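Local coordinates for protein yncA (Salmonella typhimurium, PDB 3DR6) that probably transfers an acetyl group from acetyl-coenzyme A to an amine substrate, as a putative acetyltransferase of the GNAT family, at residues K11-N22 and T36-E47. Sequence-based numbering, arbitrary orientation.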
ATOM      1  N   LYS C  11     -22.398   1.308 -16.535  1.00 25.39           N
ATOM      2  CA  LYS C  11     -21.511   1.223 -17.704  1.00 26.11           C
ATOM      3  C   LYS C  11     -21.519   2.498 -18.547  1.00 25.69           C
ATOM      4  O   LYS C  11     -20.473   2.915 -19.057  1.00 25.96           O
ATOM      5  CB  LYS C  11     -21.901   0.049 -18.602  1.00 26.47           C
ATOM      6  CG  LYS C  11     -21.325  -1.302 -18.211  1.00 29.67           C
ATOM      7  CD  LYS C  11     -21.652  -2.331 -19.300  1.00 33.70           C
ATOM      8  CE  LYS C  11     -20.923  -1.987 -20.613  1.00 36.51           C
ATOM      9  NZ  LYS C  11     -21.551  -2.580 -21.834  1.00 38.73           N
ATOM     10  N   ALA C  12     -22.690   3.121 -18.695  1.00 24.67           N
ATOM     11  CA  ALA C  12     -22.825   4.329 -19.519  1.00 24.04           C
ATOM     12  C   ALA C  12     -22.112   5.576 -18.958  1.00 23.46           C
ATOM     13  O   ALA C  12     -21.922   6.561 -19.680  1.00 23.14           O
ATOM     14  CB  ALA C  12     -24.297   4.629 -19.792  1.00 24.02           C
ATOM     15  N   ASP C  13     -21.719   5.517 -17.685  1.00 22.91           N
ATOM     16  CA  ASP C  13     -21.001   6.614 -17.005  1.00 22.19           C
ATOM     17  C   ASP C  13     -19.490   6.555 -17.178  1.00 22.47           C
ATOM     18  O   ASP C  13     -18.776   7.481 -16.757  1.00 21.10           O
ATOM     19  CB  ASP C  13     -21.287   6.583 -15.502  1.00 22.39           C
ATOM     20  CG  ASP C  13     -22.736   6.814 -15.181  1.00 21.80           C
ATOM     21  OD1 ASP C  13     -23.350   7.678 -15.842  1.00 18.32           O
ATOM     22  OD2 ASP C  13     -23.262   6.124 -14.276  1.00 22.09           O
ATOM     23  N   CYS C  14     -19.013   5.474 -17.788  1.00 22.71           N
ATOM     24  CA  CYS C  14     -17.577   5.207 -17.847  1.00 22.85           C
ATOM     25  C   CYS C  14     -16.805   6.154 -18.767  1.00 22.49           C
ATOM     26  O   CYS C  14     -15.635   6.431 -18.500  1.00 22.70           O
ATOM     27  CB  CYS C  14     -17.283   3.725 -18.133  1.00 23.35           C
ATOM     28  SG  CYS C  14     -17.617   2.651 -16.714  1.00 25.13           S
ATOM     29  N   ALA C  15     -17.435   6.652 -19.837  1.00 21.57           N
ATOM     30  CA  ALA C  15     -16.790   7.683 -20.634  1.00 20.86           C
ATOM     31  C   ALA C  15     -16.555   8.965 -19.822  1.00 20.29           C
ATOM     32  O   ALA C  15     -15.477   9.553 -19.909  1.00 20.32           O
ATOM     33  CB  ALA C  15     -17.566   7.974 -21.935  1.00 21.28           C
ATOM     34  N   ALA C  16     -17.549   9.388 -19.037  1.00 19.27           N
ATOM     35  CA  ALA C  16     -17.396  10.588 -18.190  1.00 18.99           C
ATOM     36  C   ALA C  16     -16.339  10.379 -17.080  1.00 18.54           C
ATOM     37  O   ALA C  16     -15.561  11.288 -16.758  1.00 17.47           O
ATOM     38  CB  ALA C  16     -18.728  10.970 -17.571  1.00 19.47           C
ATOM     39  N   ILE C  17     -16.360   9.190 -16.477  1.00 18.38           N
ATOM     40  CA  ILE C  17     -15.376   8.802 -15.440  1.00 18.76           C
ATOM     41  C   ILE C  17     -13.963   8.881 -16.011  1.00 19.36           C
ATOM     42  O   ILE C  17     -13.051   9.443 -15.374  1.00 19.48           O
ATOM     43  CB  ILE C  17     -15.693   7.366 -14.856  1.00 18.63           C
ATOM     44  CG1 ILE C  17     -16.978   7.399 -14.005  1.00 19.69           C
ATOM     45  CG2 ILE C  17     -14.526   6.810 -14.037  1.00 20.25           C
ATOM     46  CD1 ILE C  17     -17.465   6.003 -13.549  1.00 19.05           C
ATOM     47  N   THR C  18     -13.792   8.333 -17.222  1.00 19.24           N
ATOM     48  CA  THR C  18     -12.512   8.357 -17.933  1.00 19.70           C
ATOM     49  C   THR C  18     -11.981   9.779 -18.088  1.00 19.70           C
ATOM     50  O   THR C  18     -10.797  10.030 -17.836  1.00 20.12           O
ATOM     51  CB  THR C  18     -12.617   7.677 -19.326  1.00 19.65           C
ATOM     52  OG1 THR C  18     -13.100   6.336 -19.171  1.00 20.53           O
ATOM     53  CG2 THR C  18     -11.251   7.636 -20.034  1.00 20.47           C
ATOM     54  N   GLU C  19     -12.845  10.712 -18.494  1.00 19.07           N
ATOM     55  CA  GLU C  19     -12.426  12.114 -18.612  1.00 19.21           C
ATOM     56  C   GLU C  19     -11.918  12.659 -17.285  1.00 18.19           C
ATOM     57  O   GLU C  19     -10.882  13.298 -17.240  1.00 17.72           O
ATOM     58  CB  GLU C  19     -13.572  12.999 -19.081  1.00 18.72           C
ATOM     59  CG  GLU C  19     -13.930  12.844 -20.512  1.00 22.89           C
ATOM     60  CD  GLU C  19     -14.913  13.925 -20.946  1.00 27.00           C
ATOM     61  OE1 GLU C  19     -15.416  14.666 -20.060  1.00 27.78           O
ATOM     62  OE2 GLU C  19     -15.173  14.025 -22.164  1.00 28.72           O
ATOM     63  N   ILE C  20     -12.675  12.416 -16.217  1.00 17.27           N
ATOM     64  CA  ILE C  20     -12.315  12.918 -14.893  1.00 17.10           C
ATOM     65  C   ILE C  20     -11.006  12.265 -14.397  1.00 17.62           C
ATOM     66  O   ILE C  20     -10.140  12.961 -13.848  1.00 17.97           O
ATOM     67  CB  ILE C  20     -13.457  12.732 -13.873  1.00 16.74           C
ATOM     68  CG1 ILE C  20     -14.675  13.569 -14.287  1.00 15.78           C
ATOM     69  CG2 ILE C  20     -12.982  13.121 -12.478  1.00 18.43           C
ATOM     70  CD1 ILE C  20     -16.013  13.111 -13.676  1.00 14.11           C
ATOM     71  N   TYR C  21     -10.888  10.945 -14.584  1.00 17.97           N
ATOM     72  CA  TYR C  21      -9.656  10.183 -14.240  1.00 18.60           C
ATOM     73  C   TYR C  21      -8.421  10.754 -14.954  1.00 19.07           C
ATOM     74  O   TYR C  21      -7.391  11.044 -14.311  1.00 19.02           O
ATOM     75  CB  TYR C  21      -9.819   8.689 -14.596  1.00 19.13           C
ATOM     76  CG  TYR C  21      -8.592   7.853 -14.304  1.00 20.00           C
ATOM     77  CD1 TYR C  21      -8.421   7.276 -13.050  1.00 21.29           C
ATOM     78  CD2 TYR C  21      -7.599   7.644 -15.276  1.00 21.64           C
ATOM     79  CE1 TYR C  21      -7.295   6.510 -12.771  1.00 21.73           C
ATOM     80  CE2 TYR C  21      -6.465   6.856 -14.996  1.00 22.52           C
ATOM     81  CZ  TYR C  21      -6.333   6.299 -13.734  1.00 21.86           C
ATOM     82  OH  TYR C  21      -5.225   5.530 -13.397  1.00 22.24           O
ATOM     83  N   ASN C  22      -8.530  10.909 -16.274  1.00 18.89           N
ATOM     84  CA  ASN C  22      -7.446  11.452 -17.105  1.00 19.07           C
ATOM     85  C   ASN C  22      -7.067  12.878 -16.745  1.00 19.30           C
ATOM     86  O   ASN C  22      -5.882  13.217 -16.758  1.00 19.17           O
ATOM     87  CB  ASN C  22      -7.794  11.350 -18.597  1.00 19.38           C
ATOM     88  CG  ASN C  22      -7.717   9.922 -19.105  1.00 19.18           C
ATOM     89  OD1 ASN C  22      -7.084   9.064 -18.478  1.00 20.86           O
ATOM     90  ND2 ASN C  22      -8.353   9.659 -20.253  1.00 19.60           N
ATOM     91  N   THR C  36      -2.659   8.493 -19.341  1.00 28.47           N
ATOM     92  CA  THR C  36      -4.097   8.472 -19.551  1.00 28.33           C
ATOM     93  C   THR C  36      -4.543   7.069 -19.971  1.00 28.38           C
ATOM     94  O   THR C  36      -3.731   6.257 -20.437  1.00 28.60           O
ATOM     95  CB  THR C  36      -4.479   9.482 -20.625  1.00 28.73           C
ATOM     96  OG1 THR C  36      -3.643   9.278 -21.769  1.00 29.16           O
ATOM     97  CG2 THR C  36      -4.278  10.917 -20.115  1.00 29.07           C
ATOM     98  N   VAL C  37      -5.825   6.774 -19.785  1.00 28.03           N
ATOM     99  CA  VAL C  37      -6.380   5.503 -20.219  1.00 28.03           C
ATOM    100  C   VAL C  37      -7.543   5.783 -21.175  1.00 28.03           C
ATOM    101  O   VAL C  37      -7.946   6.936 -21.349  1.00 27.76           O
ATOM    102  CB  VAL C  37      -6.853   4.612 -19.018  1.00 27.95           C
ATOM    103  CG1 VAL C  37      -5.656   4.152 -18.153  1.00 28.07           C
ATOM    104  CG2 VAL C  37      -7.942   5.315 -18.175  1.00 27.31           C
ATOM    105  N   ASP C  38      -8.077   4.737 -21.790  1.00 28.25           N
ATOM    106  CA  ASP C  38      -9.281   4.909 -22.593  1.00 28.65           C
ATOM    107  C   ASP C  38     -10.539   4.436 -21.864  1.00 28.39           C
ATOM    108  O   ASP C  38     -10.456   3.896 -20.762  1.00 28.19           O
ATOM    109  CB  ASP C  38      -9.131   4.262 -23.979  1.00 28.97           C
ATOM    110  CG  ASP C  38      -8.811   2.776 -23.921  1.00 30.08           C
ATOM    111  OD1 ASP C  38      -9.065   2.109 -22.896  1.00 32.52           O
ATOM    112  OD2 ASP C  38      -8.306   2.262 -24.944  1.00 33.11           O
ATOM    113  N   THR C  39     -11.701   4.662 -22.472  1.00 28.39           N
ATOM    114  CA  THR C  39     -12.979   4.263 -21.863  1.00 28.89           C
ATOM    115  C   THR C  39     -13.065   2.755 -21.583  1.00 29.22           C
ATOM    116  O   THR C  39     -13.595   2.352 -20.544  1.00 28.77           O
ATOM    117  CB  THR C  39     -14.187   4.715 -22.714  1.00 29.02           C
ATOM    118  OG1 THR C  39     -14.141   6.137 -22.889  1.00 28.82           O
ATOM    119  CG2 THR C  39     -15.508   4.340 -22.041  1.00 29.58           C
ATOM    120  N   ASP C  40     -12.545   1.933 -22.501  1.00 29.64           N
ATOM    121  CA  ASP C  40     -12.543   0.472 -22.313  1.00 30.39           C
ATOM    122  C   ASP C  40     -11.799   0.063 -21.040  1.00 30.18           C
ATOM    123  O   ASP C  40     -12.190  -0.891 -20.347  1.00 29.61           O
ATOM    124  CB  ASP C  40     -11.935  -0.241 -23.524  1.00 31.04           C
ATOM    125  CG  ASP C  40     -12.941  -0.438 -24.653  1.00 33.07           C
ATOM    126  OD1 ASP C  40     -13.997  -1.074 -24.415  1.00 35.40           O
ATOM    127  OD2 ASP C  40     -12.672   0.041 -25.778  1.00 36.39           O
ATOM    128  N   ASN C  41     -10.727   0.795 -20.740  1.00 29.87           N
ATOM    129  CA  ASN C  41      -9.944   0.561 -19.540  1.00 29.51           C
ATOM    130  C   ASN C  41     -10.756   0.841 -18.279  1.00 29.18           C
ATOM    131  O   ASN C  41     -10.714   0.054 -17.322  1.00 29.20           O
ATOM    132  CB  ASN C  41      -8.641   1.378 -19.569  1.00 29.77           C
ATOM    133  CG  ASN C  41      -7.832   1.245 -18.283  1.00 30.11           C
ATOM    134  OD1 ASN C  41      -8.236   1.738 -17.226  1.00 29.22           O
ATOM    135  ND2 ASN C  41      -6.669   0.592 -18.373  1.00 31.50           N
ATOM    136  N   ARG C  42     -11.518   1.936 -18.282  1.00 28.77           N
ATOM    137  CA  ARG C  42     -12.360   2.265 -17.114  1.00 28.36           C
ATOM    138  C   ARG C  42     -13.591   1.372 -16.991  1.00 28.29           C
ATOM    139  O   ARG C  42     -14.083   1.143 -15.891  1.00 28.13           O
ATOM    140  CB  ARG C  42     -12.731   3.750 -17.063  1.00 28.43           C
ATOM    141  CG  ARG C  42     -11.547   4.694 -16.830  1.00 28.09           C
ATOM    142  CD  ARG C  42     -10.887   4.495 -15.455  1.00 28.21           C
ATOM    143  NE  ARG C  42      -9.804   3.503 -15.469  1.00 27.79           N
ATOM    144  CZ  ARG C  42      -9.118   3.134 -14.388  1.00 26.16           C
ATOM    145  NH1 ARG C  42      -9.400   3.668 -13.199  1.00 23.43           N
ATOM    146  NH2 ARG C  42      -8.147   2.237 -14.492  1.00 25.51           N
ATOM    147  N   LEU C  43     -14.074   0.863 -18.120  1.00 28.55           N
ATOM    148  CA  LEU C  43     -15.099  -0.183 -18.110  1.00 28.64           C
ATOM    149  C   LEU C  43     -14.558  -1.434 -17.426  1.00 28.20           C
ATOM    150  O   LEU C  43     -15.221  -1.994 -16.555  1.00 27.72           O
ATOM    151  CB  LEU C  43     -15.582  -0.514 -19.528  1.00 28.73           C
ATOM    152  CG  LEU C  43     -16.820   0.240 -20.023  1.00 30.91           C
ATOM    153  CD1 LEU C  43     -17.114  -0.140 -21.475  1.00 32.42           C
ATOM    154  CD2 LEU C  43     -18.028  -0.049 -19.146  1.00 32.48           C
ATOM    155  N   ALA C  44     -13.343  -1.835 -17.815  1.00 27.88           N
ATOM    156  CA  ALA C  44     -12.650  -2.975 -17.214  1.00 27.58           C
ATOM    157  C   ALA C  44     -12.518  -2.777 -15.703  1.00 27.13           C
ATOM    158  O   ALA C  44     -12.900  -3.649 -14.925  1.00 26.73           O
ATOM    159  CB  ALA C  44     -11.272  -3.176 -17.861  1.00 27.29           C
ATOM    160  N   TRP C  45     -12.001  -1.613 -15.312  1.00 26.69           N
ATOM    161  CA  TRP C  45     -11.871  -1.227 -13.905  1.00 26.27           C
ATOM    162  C   TRP C  45     -13.208  -1.251 -13.167  1.00 26.16           C
ATOM    163  O   TRP C  45     -13.285  -1.749 -12.038  1.00 25.96           O
ATOM    164  CB  TRP C  45     -11.219   0.161 -13.800  1.00 25.71           C
ATOM    165  CG  TRP C  45     -11.281   0.819 -12.427  1.00 26.24           C
ATOM    166  CD1 TRP C  45     -10.411   0.635 -11.388  1.00 26.64           C
ATOM    167  CD2 TRP C  45     -12.248   1.780 -11.975  1.00 25.74           C
ATOM    168  NE1 TRP C  45     -10.782   1.413 -10.315  1.00 26.54           N
ATOM    169  CE2 TRP C  45     -11.899   2.131 -10.646  1.00 26.05           C
ATOM    170  CE3 TRP C  45     -13.374   2.382 -12.562  1.00 25.67           C
ATOM    171  CZ2 TRP C  45     -12.646   3.052  -9.884  1.00 24.46           C
ATOM    172  CZ3 TRP C  45     -14.118   3.309 -11.801  1.00 25.52           C
ATOM    173  CH2 TRP C  45     -13.742   3.629 -10.477  1.00 25.58           C
ATOM    174  N   TYR C  46     -14.246  -0.712 -13.808  1.00 26.33           N
ATOM    175  CA  TYR C  46     -15.599  -0.683 -13.257  1.00 26.86           C
ATOM    176  C   TYR C  46     -16.126  -2.097 -12.996  1.00 27.35           C
ATOM    177  O   TYR C  46     -16.644  -2.384 -11.912  1.00 26.88           O
ATOM    178  CB  TYR C  46     -16.549   0.082 -14.194  1.00 27.08           C
ATOM    179  CG  TYR C  46     -18.015  -0.094 -13.865  1.00 27.64           C
ATOM    180  CD1 TYR C  46     -18.639   0.695 -12.889  1.00 27.24           C
ATOM    181  CD2 TYR C  46     -18.782  -1.054 -14.528  1.00 27.03           C
ATOM    182  CE1 TYR C  46     -19.980   0.524 -12.586  1.00 26.78           C
ATOM    183  CE2 TYR C  46     -20.116  -1.233 -14.231  1.00 26.73           C
ATOM    184  CZ  TYR C  46     -20.709  -0.449 -13.259  1.00 27.31           C
ATOM    185  OH  TYR C  46     -22.043  -0.634 -12.982  1.00 27.99           O
ATOM    186  N   GLU C  47     -15.988  -2.973 -13.995  1.00 27.76           N
ATOM    187  CA  GLU C  47     -16.424  -4.366 -13.863  1.00 28.60           C
ATOM    188  C   GLU C  47     -15.695  -5.095 -12.740  1.00 28.21           C
ATOM    189  O   GLU C  47     -16.313  -5.790 -11.935  1.00 28.43           O
ATOM    190  CB  GLU C  47     -16.278  -5.114 -15.194  1.00 28.62           C
ATOM    191  CG  GLU C  47     -17.233  -4.611 -16.297  1.00 31.73           C
ATOM    192  CD  GLU C  47     -18.715  -4.861 -15.987  1.00 35.35           C
ATOM    193  OE1 GLU C  47     -19.023  -5.811 -15.226  1.00 37.63           O
ATOM    194  OE2 GLU C  47     -19.573  -4.115 -16.524  1.00 36.99           O
TER
HETATM  195  O   HOH W   1     -24.050  -0.875 -15.705  1.00 52.75           O
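The Tyr21 ring carries the guanidinium of Arg42 over one face, a cation-pi contact with Arg42 CZ 4.3 Å from the centroid of the Tyr21 ring, the two planes 30° apart. Trp45 CB lies on the opposite face of the guanidinium, and Arg42 NH1 stands 3.5 Å above the Trp45 ring plane, toward its rim, so the group lies between Tyr21 and Trp45. Asn41 OD1 accepts hydrogen bonds from both Arg42 NE and NH2 in the guanidinium plane; this side-on grip fixes the rotation of the group. Here segments 14-22 and 39-47, from the first two helices of the GNAT fold, cross at 105° with axes 8.5 Å apart at closest approach; Ile17 and Trp45 both touch Val56 of strand 56-61. Bends at chi2 and chi3 bring the Arg42 guanidinium over Tyr21, and Arg42 CG lies 3.3 Å from Thr18 OG1. That hydroxyl is itself bonded to Cys14 O. Further along, Cys14 SG fits against Leu43 CD2 and Tyr46 CB. Lys11 CG presses on Leu43 CD2 at 3.6 Å. At the other end, Asn22 OD1 accepts from Val37 N (2.9 Å), and Asn22 ND2 gives a nearly straight bond (170° at the hydrogen) to Val37 O, which lies close to the Asn22 amide plane.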